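Local coordinates for glycerol uptake operon antiterminator regulatory protein (Listeria monocytogenes str. 4b, PDB 3KTS) that probably regulates expression of glycerol-uptake genes as a glycerol-3-phosphate-responsive antiterminator, built on a TIM-barrel-like fold, at residues A[19-28]-A[46-55]; A[30-40]-A[55-66]. All coordinates share one frame; numbering follows the deposited sequence.

Contact 1. Residues A[19-28]-A[46-55]; sequences QKDMEKILEL and LVKYAQAGGK
The ring of Tyr49 receives the carboxylate of Glu23 at its edge: OE1 lies in the ring plane, 3.3 Å from CE2, and the carboxylate plane is turned 65° from that of the ring. Leu26 meets the same ring atom obliquely, its CD2 3.7 Å from Tyr49 CE2. With CG anti to the backbone N (chi1 -170°), the ring of Tyr49 extends from helix 46-52 toward helix 20-25, where Glu23 and Leu26 meet it. The flat amide of Gln19 ends against a methyl, with CD 3.6 Å from Leu46 CD2.

On the buried side, Met22 crosses Leu46 at about a right angle. Its CE sits 3.8 Å from Leu46 CD2, while its SD is turned to Ala50 CB. The two helix segments run nearly parallel, 11° apart, and their axes come no closer than 11.1 Å, a spacing bridged by these side chains. The inner side of the interface rests on strand 32-39, where Met22 touches Met35 and Ala50 touches Met33.

At the C-terminal ends Lys55, its chain bent at chi2 and chi4, passes Leu26 CD1 with its CG and sends NZ to the turn of residues 25-28. NZ donates to Leu28 O at 2.8 Å, the donor tilted from the carbonyl plane. The chemistry is therefore graded: an apolar centre, an outer side where a carboxylate meets a ring edge, and a buried lysine whose charge is probably eased by the Leu28 carbonyl it binds.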
loop_
_atom_site.group_PDB
_atom_site.type_symbol
_atom_site.label_atom_id
_atom_site.label_comp_id
_atom_site.label_asym_id
_atom_site.label_seq_id
_atom_site.Cartn_x
_atom_site.Cartn_y
_atom_site.Cartn_z
ATOM N N GLN A 19 -7.024 15.200 -3.565
ATOM C CA GLN A 19 -6.436 15.606 -4.827
ATOM C C GLN A 19 -5.323 16.615 -4.514
ATOM O O GLN A 19 -4.272 16.610 -5.160
ATOM C CB GLN A 19 -7.504 16.238 -5.719
ATOM C CG GLN A 19 -7.564 15.682 -7.134
ATOM C CD GLN A 19 -6.822 16.526 -8.167
ATOM O OE1 GLN A 19 -7.382 16.877 -9.207
ATOM N NE2 GLN A 19 -5.558 16.837 -7.896
ATOM N N LYS A 20 -5.564 17.457 -3.503
ATOM C CA LYS A 20 -4.598 18.458 -3.030
ATOM C C LYS A 20 -3.387 17.851 -2.322
ATOM O O LYS A 20 -2.314 18.451 -2.304
ATOM C CB LYS A 20 -5.276 19.465 -2.099
ATOM C CG LYS A 20 -6.072 20.546 -2.809
ATOM C CD LYS A 20 -6.681 21.512 -1.810
ATOM C CE LYS A 20 -7.590 22.511 -2.494
ATOM N NZ LYS A 20 -8.331 23.329 -1.495
ATOM N N ASP A 21 -3.570 16.669 -1.735
ATOM C CA ASP A 21 -2.484 15.938 -1.083
ATOM C C ASP A 21 -1.481 15.391 -2.087
ATOM O O ASP A 21 -0.296 15.262 -1.775
ATOM C CB ASP A 21 -3.036 14.795 -0.229
ATOM C CG ASP A 21 -3.483 15.250 1.145
ATOM O OD1 ASP A 21 -3.200 16.411 1.514
ATOM O OD2 ASP A 21 -4.115 14.441 1.862
ATOM N N MET A 22 -1.954 15.070 -3.288
ATOM C CA MET A 22 -1.071 14.566 -4.335
ATOM C C MET A 22 -0.255 15.693 -4.983
ATOM O O MET A 22 0.823 15.446 -5.528
ATOM C CB MET A 22 -1.834 13.728 -5.372
ATOM C CG MET A 22 -2.162 14.431 -6.679
ATOM S SD MET A 22 -2.441 13.252 -7.997
ATOM C CE MET A 22 -4.063 12.646 -7.529
ATOM N N GLU A 23 -0.776 16.919 -4.916
ATOM C CA GLU A 23 -0.044 18.104 -5.351
ATOM C C GLU A 23 1.116 18.375 -4.415
ATOM O O GLU A 23 2.215 18.704 -4.862
ATOM C CB GLU A 23 -0.965 19.326 -5.413
ATOM C CG GLU A 23 -1.150 19.900 -6.814
ATOM C CD GLU A 23 -1.809 18.927 -7.772
ATOM O OE1 GLU A 23 -1.095 18.377 -8.639
ATOM O OE2 GLU A 23 -3.033 18.710 -7.654
ATOM N N LYS A 24 0.856 18.217 -3.118
ATOM C CA LYS A 24 1.872 18.354 -2.080
ATOM C C LYS A 24 3.025 17.377 -2.302
ATOM O O LYS A 24 4.189 17.760 -2.198
ATOM C CB LYS A 24 1.259 18.138 -0.690
ATOM C CG LYS A 24 0.219 19.174 -0.254
ATOM C CD LYS A 24 0.849 20.380 0.431
ATOM C CE LYS A 24 -0.210 21.350 0.936
ATOM N NZ LYS A 24 0.396 22.584 1.519
ATOM N N ILE A 25 2.698 16.129 -2.638
ATOM C CA ILE A 25 3.721 15.087 -2.795
ATOM C C ILE A 25 4.344 15.031 -4.184
ATOM O O ILE A 25 5.289 14.278 -4.411
ATOM C CB ILE A 25 3.238 13.677 -2.341
ATOM C CG1 ILE A 25 2.201 13.086 -3.297
ATOM C CG2 ILE A 25 2.690 13.736 -0.943
ATOM C CD1 ILE A 25 1.463 11.869 -2.725
ATOM N N LEU A 26 3.828 15.838 -5.106
ATOM C CA LEU A 26 4.374 15.894 -6.459
ATOM C C LEU A 26 5.670 16.710 -6.470
ATOM O O LEU A 26 6.460 16.626 -7.411
ATOM C CB LEU A 26 3.340 16.471 -7.431
ATOM C CG LEU A 26 2.909 15.630 -8.644
ATOM C CD1 LEU A 26 2.461 14.223 -8.252
ATOM C CD2 LEU A 26 1.786 16.331 -9.385
ATOM N N GLU A 27 5.887 17.472 -5.399
ATOM C CA GLU A 27 7.085 18.287 -5.231
ATOM C C GLU A 27 8.113 17.594 -4.336
ATOM O O GLU A 27 8.911 18.259 -3.671
ATOM C CB GLU A 27 6.714 19.638 -4.617
ATOM C CG GLU A 27 5.555 20.361 -5.293
ATOM C CD GLU A 27 4.921 21.422 -4.402
ATOM O OE1 GLU A 27 5.336 21.558 -3.228
ATOM O OE2 GLU A 27 3.997 22.120 -4.875
ATOM N N LEU A 28 8.097 16.265 -4.314
ATOM C CA LEU A 28 8.957 15.504 -3.406
ATOM C C LEU A 28 9.852 14.488 -4.109
ATOM O O LEU A 28 9.519 13.984 -5.179
ATOM C CB LEU A 28 8.119 14.819 -2.325
ATOM C CG LEU A 28 8.055 15.443 -0.927
ATOM C CD1 LEU A 28 7.499 16.863 -0.912
ATOM C CD2 LEU A 28 7.224 14.545 -0.024
ATOM N N LEU A 46 -6.232 11.136 -12.664
ATOM C CA LEU A 46 -5.415 11.254 -11.449
ATOM C C LEU A 46 -4.213 10.317 -11.412
ATOM O O LEU A 46 -3.184 10.656 -10.832
ATOM C CB LEU A 46 -6.262 11.011 -10.202
ATOM C CG LEU A 46 -7.368 12.000 -9.858
ATOM C CD1 LEU A 46 -7.967 11.687 -8.492
ATOM C CD2 LEU A 46 -6.855 13.420 -9.925
ATOM N N VAL A 47 -4.352 9.138 -12.014
ATOM C CA VAL A 47 -3.245 8.190 -12.109
ATOM C C VAL A 47 -2.242 8.650 -13.176
ATOM O O VAL A 47 -1.027 8.658 -12.936
ATOM C CB VAL A 47 -3.747 6.737 -12.365
ATOM C CG1 VAL A 47 -2.579 5.766 -12.568
ATOM C CG2 VAL A 47 -4.623 6.269 -11.206
ATOM N N LYS A 48 -2.753 9.056 -14.338
ATOM C CA LYS A 48 -1.892 9.506 -15.434
ATOM C C LYS A 48 -1.202 10.827 -15.123
ATOM O O LYS A 48 -0.069 11.039 -15.554
ATOM C CB LYS A 48 -2.654 9.576 -16.763
ATOM C CG LYS A 48 -3.135 8.215 -17.283
ATOM C CD LYS A 48 -1.993 7.213 -17.443
ATOM C CE LYS A 48 -2.461 5.782 -17.215
ATOM N NZ LYS A 48 -3.286 5.262 -18.339
ATOM N N TYR A 49 -1.868 11.691 -14.352
ATOM C CA TYR A 49 -1.275 12.960 -13.919
ATOM C C TYR A 49 -0.184 12.761 -12.872
ATOM O O TYR A 49 0.765 13.541 -12.804
ATOM C CB TYR A 49 -2.335 13.936 -13.398
ATOM C CG TYR A 49 -1.803 15.335 -13.173
ATOM C CD1 TYR A 49 -1.521 16.176 -14.250
ATOM C CD2 TYR A 49 -1.568 15.814 -11.883
ATOM C CE1 TYR A 49 -1.020 17.459 -14.048
ATOM C CE2 TYR A 49 -1.072 17.095 -11.673
ATOM C CZ TYR A 49 -0.802 17.910 -12.757
ATOM O OH TYR A 49 -0.311 19.176 -12.550
ATOM N N ALA A 50 -0.322 11.719 -12.057
ATOM C CA ALA A 50 0.687 11.403 -11.053
ATOM C C ALA A 50 1.874 10.698 -11.696
ATOM O O ALA A 50 3.017 10.902 -11.292
ATOM C CB ALA A 50 0.098 10.567 -9.953
ATOM N N GLN A 51 1.595 9.883 -12.713
ATOM C CA GLN A 51 2.645 9.206 -13.473
ATOM C C GLN A 51 3.379 10.155 -14.424
ATOM O O GLN A 51 4.522 9.891 -14.809
ATOM C CB GLN A 51 2.078 8.008 -14.231
ATOM C CG GLN A 51 1.734 6.829 -13.341
ATOM C CD GLN A 51 0.837 5.821 -14.027
ATOM O OE1 GLN A 51 -0.045 6.181 -14.806
ATOM N NE2 GLN A 51 1.056 4.544 -13.735
ATOM N N ALA A 52 2.725 11.258 -14.792
ATOM C CA ALA A 52 3.354 12.309 -15.596
ATOM C C ALA A 52 4.407 13.086 -14.799
ATOM O O ALA A 52 5.338 13.648 -15.378
ATOM C CB ALA A 52 2.304 13.262 -16.159
ATOM N N GLY A 53 4.253 13.108 -13.475
ATOM C CA GLY A 53 5.205 13.776 -12.588
ATOM C C GLY A 53 6.280 12.851 -12.040
ATOM O O GLY A 53 6.888 13.141 -11.007
ATOM N N GLY A 54 6.503 11.734 -12.731
ATOM C CA GLY A 54 7.527 10.755 -12.360
ATOM C C GLY A 54 7.243 9.958 -11.097
ATOM O O GLY A 54 8.154 9.345 -10.532
ATOM N N LYS A 55 5.984 9.966 -10.658
ATOM C CA LYS A 55 5.579 9.273 -9.440
ATOM C C LYS A 55 4.853 7.983 -9.772
ATOM O O LYS A 55 3.924 7.973 -10.581
ATOM C CB LYS A 55 4.689 10.161 -8.554
ATOM C CG LYS A 55 5.318 11.481 -8.110
ATOM C CD LYS A 55 6.646 11.244 -7.426
ATOM C CE LYS A 55 7.458 12.511 -7.321
ATOM N NZ LYS A 55 6.970 13.357 -6.204
#

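Contact 2. Residues A[30-40]-A[55-66]; sequences LTYMVMLETHV and KKVLLHADLVNG
Strands 32-35 and 56-60 are the parallel neighbours of a beta-alpha-beta unit whose helix is 43-52. Their axes approach to 4.7 Å at 27°, and the bridges pair Tyr32 with Lys56 through Met35 with Leu59. Hydrogen bonds run in alternating directions: Met33 N donates to Lys56 O at 2.9 Å and Leu58 N to Met33 O at 2.9 Å, and Met35 and His60 continue the ladder.

On the face bearing Tyr32, Val34 and Leu58, Lys56 CB lies over the Tyr32 ring, 3.7 Å from its centroid and 17° off the normal, a CH-pi contact; Lys56 CD meets the hydroxyl end. Val34 CG1 reaches His60 CD2 at the imidazole edge. Across the sheet, Met33 lies beside Val57, and Met35, bent at chi3, brings CE 3.8 Å from Val57 CG1. This second face is packed by Ala50 of helix 43-52.

After Met35 the register shifts by two and a second ladder forms, with Thr38 N donating to Leu63 O at 3.1 Å. Thr38 O is gripped from opposite faces of its carbonyl plane by Asn65 N (3.0 Å) and Asn65 ND2 (3.2 Å). Asn65 ND2 also makes a weak bond to Glu37 OE1. The beta-alpha-beta unit is the repeating element of beta/alpha barrels, among other folds; here the closed run of parallel strands is consistent with the family's TIM-barrel clan.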
loop_
_atom_site.group_PDB
_atom_site.type_symbol
_atom_site.label_atom_id
_atom_site.label_comp_id
_atom_site.label_asym_id
_atom_site.label_seq_id
_atom_site.Cartn_x
_atom_site.Cartn_y
_atom_site.Cartn_z
ATOM N N LEU A 30 10.643 11.498 -3.233
ATOM C CA LEU A 30 10.155 10.127 -3.085
ATOM C C LEU A 30 9.400 9.682 -4.336
ATOM O O LEU A 30 8.529 10.396 -4.817
ATOM C CB LEU A 30 9.246 10.031 -1.854
ATOM C CG LEU A 30 9.765 10.635 -0.540
ATOM C CD1 LEU A 30 8.609 10.995 0.377
ATOM C CD2 LEU A 30 10.758 9.711 0.173
ATOM N N THR A 31 9.741 8.506 -4.857
ATOM C CA THR A 31 9.189 8.033 -6.136
ATOM C C THR A 31 7.806 7.352 -6.051
ATOM O O THR A 31 6.926 7.649 -6.861
ATOM C CB THR A 31 10.219 7.172 -6.944
ATOM O OG1 THR A 31 9.537 6.402 -7.946
ATOM C CG2 THR A 31 11.027 6.237 -6.028
ATOM N N TYR A 32 7.613 6.456 -5.081
ATOM C CA TYR A 32 6.310 5.782 -4.889
ATOM C C TYR A 32 5.336 6.526 -3.973
ATOM O O TYR A 32 5.718 7.018 -2.905
ATOM C CB TYR A 32 6.499 4.358 -4.370
ATOM C CG TYR A 32 6.713 3.335 -5.456
ATOM C CD1 TYR A 32 7.991 3.023 -5.909
ATOM C CD2 TYR A 32 5.632 2.667 -6.024
ATOM C CE1 TYR A 32 8.184 2.077 -6.903
ATOM C CE2 TYR A 32 5.813 1.720 -7.012
ATOM C CZ TYR A 32 7.090 1.433 -7.449
ATOM O OH TYR A 32 7.258 0.502 -8.443
ATOM N N MET A 33 4.078 6.597 -4.399
ATOM C CA MET A 33 3.018 7.226 -3.612
ATOM C C MET A 33 1.827 6.282 -3.418
ATOM O O MET A 33 1.675 5.296 -4.150
ATOM C CB MET A 33 2.558 8.531 -4.263
ATOM C CG MET A 33 1.637 8.348 -5.463
ATOM S SD MET A 33 0.434 9.683 -5.588
ATOM C CE MET A 33 1.411 10.951 -6.393
ATOM N N VAL A 34 0.989 6.588 -2.434
ATOM C CA VAL A 34 -0.214 5.806 -2.180
ATOM C C VAL A 34 -1.467 6.669 -2.286
ATOM O O VAL A 34 -1.532 7.758 -1.715
ATOM C CB VAL A 34 -0.175 5.144 -0.791
ATOM C CG1 VAL A 34 -1.546 4.594 -0.425
ATOM C CG2 VAL A 34 0.874 4.042 -0.758
ATOM N N MET A 35 -2.460 6.177 -3.020
ATOM C CA MET A 35 -3.705 6.910 -3.214
ATOM C C MET A 35 -4.865 6.227 -2.498
ATOM O O MET A 35 -5.236 5.102 -2.831
ATOM C CB MET A 35 -4.017 7.050 -4.706
ATOM C CG MET A 35 -4.416 8.454 -5.127
ATOM S SD MET A 35 -4.660 8.604 -6.908
ATOM C CE MET A 35 -2.989 8.947 -7.451
ATOM N N LEU A 36 -5.433 6.915 -1.513
ATOM C CA LEU A 36 -6.232 6.261 -0.484
ATOM C C LEU A 36 -7.709 6.241 -0.863
ATOM O O LEU A 36 -8.258 5.195 -1.208
ATOM C CB LEU A 36 -6.044 6.958 0.865
ATOM C CG LEU A 36 -4.927 6.416 1.758
ATOM C CD1 LEU A 36 -4.522 7.449 2.799
ATOM C CD2 LEU A 36 -5.353 5.116 2.425
ATOM N N GLU A 37 -8.347 7.406 -0.797
ATOM C CA GLU A 37 -9.718 7.557 -1.270
ATOM C C GLU A 37 -9.759 8.248 -2.628
ATOM O O GLU A 37 -9.076 9.249 -2.847
ATOM C CB GLU A 37 -10.551 8.341 -0.255
ATOM C CG GLU A 37 -12.041 8.355 -0.554
ATOM C CD GLU A 37 -12.794 9.375 0.278
ATOM O OE1 GLU A 37 -14.034 9.445 0.157
ATOM O OE2 GLU A 37 -12.143 10.108 1.054
ATOM N N THR A 38 -10.564 7.708 -3.537
ATOM C CA THR A 38 -10.623 8.213 -4.904
ATOM C C THR A 38 -12.049 8.173 -5.444
ATOM O O THR A 38 -12.950 7.632 -4.804
ATOM C CB THR A 38 -9.706 7.407 -5.843
ATOM O OG1 THR A 38 -9.937 6.006 -5.656
ATOM C CG2 THR A 38 -8.245 7.718 -5.558
ATOM N N HIS A 39 -12.245 8.751 -6.625
ATOM C CA HIS A 39 -13.539 8.720 -7.282
ATOM C C HIS A 39 -13.331 8.110 -8.654
ATOM O O HIS A 39 -12.426 8.514 -9.387
ATOM C CB HIS A 39 -14.122 10.135 -7.366
ATOM C CG HIS A 39 -14.162 10.835 -6.042
ATOM N ND1 HIS A 39 -13.081 11.525 -5.530
ATOM C CD2 HIS A 39 -15.134 10.912 -5.102
ATOM C CE1 HIS A 39 -13.393 12.012 -4.343
ATOM N NE2 HIS A 39 -14.635 11.656 -4.060
ATOM N N VAL A 40 -14.160 7.120 -8.982
ATOM C CA VAL A 40 -14.053 6.377 -10.248
ATOM C C VAL A 40 -14.157 7.280 -11.496
ATOM O O VAL A 40 -13.597 6.966 -12.547
ATOM C CB VAL A 40 -15.059 5.178 -10.279
ATOM C CG1 VAL A 40 -16.502 5.652 -10.387
ATOM C CG2 VAL A 40 -14.712 4.178 -11.382
ATOM N N LYS A 55 5.984 9.966 -10.658
ATOM C CA LYS A 55 5.579 9.273 -9.440
ATOM C C LYS A 55 4.853 7.983 -9.772
ATOM O O LYS A 55 3.924 7.973 -10.581
ATOM C CB LYS A 55 4.689 10.161 -8.554
ATOM C CG LYS A 55 5.318 11.481 -8.110
ATOM C CD LYS A 55 6.646 11.244 -7.426
ATOM C CE LYS A 55 7.458 12.511 -7.321
ATOM N NZ LYS A 55 6.970 13.357 -6.204
ATOM N N LYS A 56 5.286 6.895 -9.144
ATOM C CA LYS A 56 4.634 5.602 -9.308
ATOM C C LYS A 56 3.512 5.416 -8.273
ATOM O O LYS A 56 3.688 5.723 -7.095
ATOM C CB LYS A 56 5.666 4.478 -9.248
ATOM C CG LYS A 56 6.502 4.344 -10.520
ATOM C CD LYS A 56 7.694 3.421 -10.320
ATOM C CE LYS A 56 8.248 2.915 -11.642
ATOM N NZ LYS A 56 7.527 1.699 -12.118
ATOM N N VAL A 57 2.361 4.926 -8.726
ATOM C CA VAL A 57 1.147 4.915 -7.900
ATOM C C VAL A 57 0.753 3.532 -7.360
ATOM O O VAL A 57 0.633 2.558 -8.113
ATOM C CB VAL A 57 -0.059 5.559 -8.641
ATOM C CG1 VAL A 57 -1.316 5.557 -7.770
ATOM C CG2 VAL A 57 0.270 6.971 -9.041
ATOM N N LEU A 58 0.571 3.470 -6.043
ATOM C CA LEU A 58 -0.059 2.334 -5.385
ATOM C C LEU A 58 -1.497 2.732 -5.051
ATOM O O LEU A 58 -1.728 3.639 -4.246
ATOM C CB LEU A 58 0.725 1.939 -4.129
ATOM C CG LEU A 58 2.222 1.667 -4.358
ATOM C CD1 LEU A 58 3.026 1.688 -3.057
ATOM C CD2 LEU A 58 2.446 0.361 -5.125
ATOM N N LEU A 59 -2.456 2.069 -5.691
ATOM C CA LEU A 59 -3.864 2.452 -5.579
ATOM C C LEU A 59 -4.702 1.514 -4.710
ATOM O O LEU A 59 -4.739 0.305 -4.937
ATOM C CB LEU A 59 -4.501 2.582 -6.973
ATOM C CG LEU A 59 -6.019 2.807 -7.028
ATOM C CD1 LEU A 59 -6.415 4.140 -6.390
ATOM C CD2 LEU A 59 -6.558 2.708 -8.453
ATOM N N HIS A 60 -5.389 2.093 -3.730
ATOM C CA HIS A 60 -6.342 1.349 -2.919
ATOM C C HIS A 60 -7.586 0.964 -3.704
ATOM O O HIS A 60 -8.470 1.791 -3.939
ATOM C CB HIS A 60 -6.721 2.137 -1.675
ATOM C CG HIS A 60 -5.759 1.957 -0.551
ATOM N ND1 HIS A 60 -5.861 0.922 0.352
ATOM C CD2 HIS A 60 -4.656 2.659 -0.201
ATOM C CE1 HIS A 60 -4.868 1.003 1.218
ATOM N NE2 HIS A 60 -4.124 2.048 0.908
ATOM N N ALA A 61 -7.632 -0.307 -4.097
ATOM C CA ALA A 61 -8.729 -0.873 -4.871
ATOM C C ALA A 61 -10.056 -0.850 -4.112
ATOM O O ALA A 61 -11.127 -0.751 -4.714
ATOM C CB ALA A 61 -8.383 -2.283 -5.270
ATOM N N ASP A 62 -9.969 -0.932 -2.787
ATOM C CA ASP A 62 -11.143 -0.976 -1.929
ATOM C C ASP A 62 -11.753 0.401 -1.670
ATOM O O ASP A 62 -12.924 0.496 -1.294
ATOM C CB ASP A 62 -10.795 -1.662 -0.604
ATOM C CG ASP A 62 -10.350 -3.099 -0.793
ATOM O OD1 ASP A 62 -9.651 -3.619 0.100
ATOM O OD2 ASP A 62 -10.693 -3.708 -1.831
ATOM N N LEU A 63 -10.959 1.452 -1.884
ATOM C CA LEU A 63 -11.356 2.826 -1.571
ATOM C C LEU A 63 -11.737 3.688 -2.790
ATOM O O LEU A 63 -11.745 4.922 -2.711
ATOM C CB LEU A 63 -10.251 3.517 -0.765
ATOM C CG LEU A 63 -9.898 2.962 0.618
ATOM C CD1 LEU A 63 -8.693 3.691 1.167
ATOM C CD2 LEU A 63 -11.070 3.053 1.602
ATOM N N VAL A 64 -12.059 3.039 -3.907
ATOM C CA VAL A 64 -12.490 3.749 -5.111
ATOM C C VAL A 64 -14.010 3.898 -5.122
ATOM O O VAL A 64 -14.733 2.978 -5.508
ATOM C CB VAL A 64 -12.027 3.040 -6.408
ATOM C CG1 VAL A 64 -12.368 3.890 -7.635
ATOM C CG2 VAL A 64 -10.531 2.729 -6.359
ATOM N N ASN A 65 -14.483 5.061 -4.685
ATOM C CA ASN A 65 -15.913 5.376 -4.693
ATOM C C ASN A 65 -16.590 5.225 -6.060
ATOM O O ASN A 65 -16.126 5.763 -7.075
ATOM C CB ASN A 65 -16.149 6.770 -4.118
ATOM C CG ASN A 65 -15.890 6.830 -2.629
ATOM O OD1 ASN A 65 -16.587 6.184 -1.837
ATOM N ND2 ASN A 65 -14.883 7.602 -2.235
ATOM N N GLY A 66 -17.676 4.457 -6.067
ATOM C CA GLY A 66 -18.428 4.161 -7.281
ATOM C C GLY A 66 -18.050 2.844 -7.922
ATOM O O GLY A 66 -18.758 2.369 -8.811
#

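From the N terminus the chain runs through helix 20-25, strand 32-39, helix 43-52 and strand 56-60, then strand 64-65. Contact 1 closes the loop from the first helix to the second, with strand 32-39 lying between them in sequence; contact 2 closes the beta-alpha-beta crossover around helix 43-52. Their segments alternate, so the two closures cross instead of nesting. Lys55 belongs to both, in the short loop just before strand 56-60. The centres are 11 Å apart, and the layers meet directly: Ala50 CB lies 3.7 Å from Val57 CG2, and Ile25 CD1 3.7 Å from Met33 SD. Together they tie a pair of outer helices to the paired strands beneath.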